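Local coordinates for protein putative protease (PDB 3KD4) that is a putative exported protease of a gut bacterium, its hydrolase activity inferred rather than established and its substrate unknown, at residues W404-L409 with F417-L422. Residues are numbered along the deposited sequence; the frame is centred on the assembly and turned at random.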
ATOM      1  N   TRP A 404     -10.978  -7.306  -9.376  1.00 25.10           N
ATOM      2  CA  TRP A 404      -9.969  -7.736  -8.407  1.00 24.78           C
ATOM      3  C   TRP A 404      -8.845  -8.596  -8.988  1.00 24.88           C
ATOM      4  O   TRP A 404      -7.884  -8.922  -8.288  1.00 25.39           O
ATOM      5  CB  TRP A 404     -10.611  -8.478  -7.246  1.00 24.39           C
ATOM      6  CG  TRP A 404     -11.433  -7.657  -6.353  1.00 24.51           C
ATOM      7  CD1 TRP A 404     -11.618  -6.287  -6.391  1.00 24.34           C
ATOM      8  CD2 TRP A 404     -12.110  -8.116  -5.199  1.00 21.56           C
ATOM      9  NE1 TRP A 404     -12.414  -5.898  -5.348  1.00 23.69           N
ATOM     10  CE2 TRP A 404     -12.714  -6.997  -4.591  1.00 24.16           C
ATOM     11  CE3 TRP A 404     -12.273  -9.368  -4.617  1.00 22.00           C
ATOM     12  CZ2 TRP A 404     -13.477  -7.103  -3.424  1.00 25.54           C
ATOM     13  CZ3 TRP A 404     -13.032  -9.478  -3.471  1.00 25.00           C
ATOM     14  CH2 TRP A 404     -13.615  -8.354  -2.878  1.00 24.94           C
ATOM     15  N   GLY A 405      -8.963  -8.997 -10.243  1.00 24.77           N
ATOM     16  CA  GLY A 405      -7.906  -9.759 -10.879  1.00 24.35           C
ATOM     17  C   GLY A 405      -7.856 -11.201 -10.433  1.00 24.22           C
ATOM     18  O   GLY A 405      -6.799 -11.817 -10.477  1.00 23.25           O
HETATM   19  N   MSE A 406      -9.007 -11.758 -10.042  1.00 24.53           N
HETATM   20  CA  MSE A 406      -9.078 -13.084  -9.430  1.00 24.41           C
HETATM   21  C   MSE A 406      -9.804 -14.104 -10.295  1.00 25.50           C
HETATM   22  O   MSE A 406     -10.328 -15.084  -9.771  1.00 26.00           O
HETATM   23  CB  MSE A 406      -9.798 -13.024  -8.064  1.00 23.70           C
HETATM   24  CG  MSE A 406      -9.079 -12.187  -7.034  1.00 22.32           C
HETATM   25 SE   MSE A 406      -9.938 -12.294  -5.353  0.75 17.77          SE
HETATM   26  CE  MSE A 406      -8.737 -11.092  -4.362  1.00 17.09           C
ATOM     27  N   SER A 407      -9.822 -13.905 -11.600  1.00 26.63           N
ATOM     28  CA  SER A 407     -10.558 -14.822 -12.464  1.00 27.92           C
ATOM     29  C   SER A 407      -9.793 -16.120 -12.676  1.00 28.03           C
ATOM     30  O   SER A 407     -10.387 -17.093 -13.098  1.00 28.48           O
ATOM     31  CB  SER A 407     -10.896 -14.189 -13.802  1.00 28.15           C
ATOM     32  OG  SER A 407      -9.714 -13.989 -14.551  1.00 32.30           O
ATOM     33  N   ALA A 408      -8.507 -16.162 -12.321  1.00 28.29           N
ATOM     34  CA  ALA A 408      -7.720 -17.368 -12.446  1.00 28.40           C
ATOM     35  C   ALA A 408      -6.974 -17.738 -11.158  1.00 29.27           C
ATOM     36  O   ALA A 408      -5.752 -17.835 -11.171  1.00 29.42           O
ATOM     37  CB  ALA A 408      -6.729 -17.240 -13.625  1.00 27.72           C
ATOM     38  N   LEU A 409      -7.710 -18.020 -10.081  1.00 29.05           N
ATOM     39  CA  LEU A 409      -7.111 -18.378  -8.800  1.00 29.59           C
ATOM     40  C   LEU A 409      -6.537 -19.790  -8.816  1.00 30.61           C
ATOM     41  O   LEU A 409      -7.193 -20.706  -9.264  1.00 30.81           O
ATOM     42  CB  LEU A 409      -8.140 -18.273  -7.676  1.00 28.97           C
ATOM     43  CG  LEU A 409      -8.538 -16.841  -7.310  1.00 27.76           C
ATOM     44  CD1 LEU A 409      -9.649 -16.868  -6.290  1.00 24.21           C
ATOM     45  CD2 LEU A 409      -7.303 -16.100  -6.786  1.00 27.68           C
ATOM     46  N   PHE A 417      -4.732 -15.600   2.359  1.00 18.40           N
ATOM     47  CA  PHE A 417      -5.410 -15.004   1.235  1.00 18.58           C
ATOM     48  C   PHE A 417      -6.246 -13.829   1.739  1.00 17.87           C
ATOM     49  O   PHE A 417      -7.007 -13.998   2.684  1.00 19.55           O
ATOM     50  CB  PHE A 417      -6.307 -16.080   0.630  1.00 18.46           C
ATOM     51  CG  PHE A 417      -7.052 -15.637  -0.565  1.00 18.08           C
ATOM     52  CD1 PHE A 417      -6.376 -15.252  -1.696  1.00 21.09           C
ATOM     53  CD2 PHE A 417      -8.430 -15.616  -0.574  1.00 19.70           C
ATOM     54  CE1 PHE A 417      -7.072 -14.837  -2.828  1.00 21.49           C
ATOM     55  CE2 PHE A 417      -9.137 -15.208  -1.732  1.00 20.75           C
ATOM     56  CZ  PHE A 417      -8.441 -14.809  -2.836  1.00 20.45           C
ATOM     57  N   GLU A 418      -6.112 -12.659   1.135  1.00 16.68           N
ATOM     58  CA  GLU A 418      -6.811 -11.451   1.619  1.00 17.33           C
ATOM     59  C   GLU A 418      -7.552 -10.751   0.529  1.00 17.13           C
ATOM     60  O   GLU A 418      -7.003 -10.518  -0.539  1.00 17.27           O
ATOM     61  CB  GLU A 418      -5.784 -10.461   2.233  1.00 18.15           C
ATOM     62  CG  GLU A 418      -6.395  -9.255   2.969  1.00 17.97           C
ATOM     63  CD  GLU A 418      -5.334  -8.406   3.624  1.00 17.57           C
ATOM     64  OE1 GLU A 418      -5.058  -8.655   4.800  1.00 19.70           O
ATOM     65  OE2 GLU A 418      -4.744  -7.532   2.957  1.00 15.96           O
ATOM     66  N   LEU A 419      -8.800 -10.384   0.804  1.00 18.19           N
ATOM     67  CA  LEU A 419      -9.619  -9.645  -0.136  1.00 18.25           C
ATOM     68  C   LEU A 419      -9.459  -8.145   0.103  1.00 19.17           C
ATOM     69  O   LEU A 419      -9.211  -7.726   1.231  1.00 17.74           O
ATOM     70  CB  LEU A 419     -11.080 -10.007   0.072  1.00 19.24           C
ATOM     71  CG  LEU A 419     -11.472 -11.483   0.037  1.00 19.53           C
ATOM     72  CD1 LEU A 419     -12.988 -11.536   0.188  1.00 15.49           C
ATOM     73  CD2 LEU A 419     -11.028 -12.132  -1.279  1.00 18.08           C
ATOM     74  N   PRO A 420      -9.626  -7.323  -0.947  1.00 19.39           N
ATOM     75  CA  PRO A 420      -9.511  -5.877  -0.760  1.00 19.67           C
ATOM     76  C   PRO A 420     -10.563  -5.324   0.212  1.00 19.52           C
ATOM     77  O   PRO A 420     -10.279  -4.390   0.957  1.00 18.76           O
ATOM     78  CB  PRO A 420      -9.741  -5.321  -2.172  1.00 20.52           C
ATOM     79  CG  PRO A 420      -9.568  -6.441  -3.094  1.00 20.18           C
ATOM     80  CD  PRO A 420      -9.867  -7.689  -2.354  1.00 20.03           C
ATOM     81  N   SER A 421     -11.751  -5.935   0.224  1.00 18.70           N
ATOM     82  CA  SER A 421     -12.850  -5.520   1.110  1.00 19.16           C
ATOM     83  C   SER A 421     -13.860  -6.637   1.222  1.00 18.92           C
ATOM     84  O   SER A 421     -13.839  -7.578   0.436  1.00 19.92           O
ATOM     85  CB  SER A 421     -13.579  -4.296   0.557  1.00 17.98           C
ATOM     86  OG  SER A 421     -14.402  -4.628  -0.566  1.00 19.93           O
ATOM     87  N   LEU A 422     -14.763  -6.526   2.176  1.00 19.10           N
ATOM     88  CA  LEU A 422     -15.981  -7.323   2.120  1.00 19.34           C
ATOM     89  C   LEU A 422     -16.814  -6.732   0.983  1.00 19.95           C
ATOM     90  O   LEU A 422     -16.617  -5.561   0.593  1.00 19.13           O
ATOM     91  CB  LEU A 422     -16.754  -7.286   3.420  1.00 19.18           C
ATOM     92  CG  LEU A 422     -15.958  -7.744   4.641  1.00 21.07           C
ATOM     93  CD1 LEU A 422     -16.885  -7.699   5.882  1.00 21.65           C
ATOM     94  CD2 LEU A 422     -15.370  -9.117   4.441  1.00 22.39           C
TER
HETATM   95  O   HOH W   1     -13.508  -3.613  -2.992  1.00 32.29           O
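Pro420 sits over one face of the Trp404 indole and meets it with CG and CD: CD is 3.5 Å from the centroid of the six-membered ring and 5° off the normal, a CH-pi contact; CG covers the ring fusion, 3.5 Å from CE2. At the far end of the indole, CZ3 meets Leu419 CD2 at 4.0 Å, and CH2 comes within 3.4 Å of Ser421 O, a buried carbonyl oxygen with no hydrogen-bond partner. A water donates to Ser421 OG and is reached only weakly by Trp404 NE1. Without the indole, as with an alanine here, Pro420 would probably lose its aromatic platform and a gap would open beside Leu419. Farther along the loop, selenomethionine Met406 runs out extended (chi2 -175°, chi3 -179°), which carries SE to 3.9 Å from Phe417 CZ in an oblique Met-aromatic contact and brings CE to 4.0 Å from both Leu419 CD2 and Phe417 CZ. Leu409 CD2 meets Phe417 CE1 at 4.2 Å. Helix 481-495 backs this cluster: Tyr484 stacks edge-to-face on Phe417, and Ile491 touches Met406. Within the DUF3858 region, Leu474 of strand 465-474 packs on Trp404 and Leu419, while strand 417-418 pairs antiparallel with 478-479.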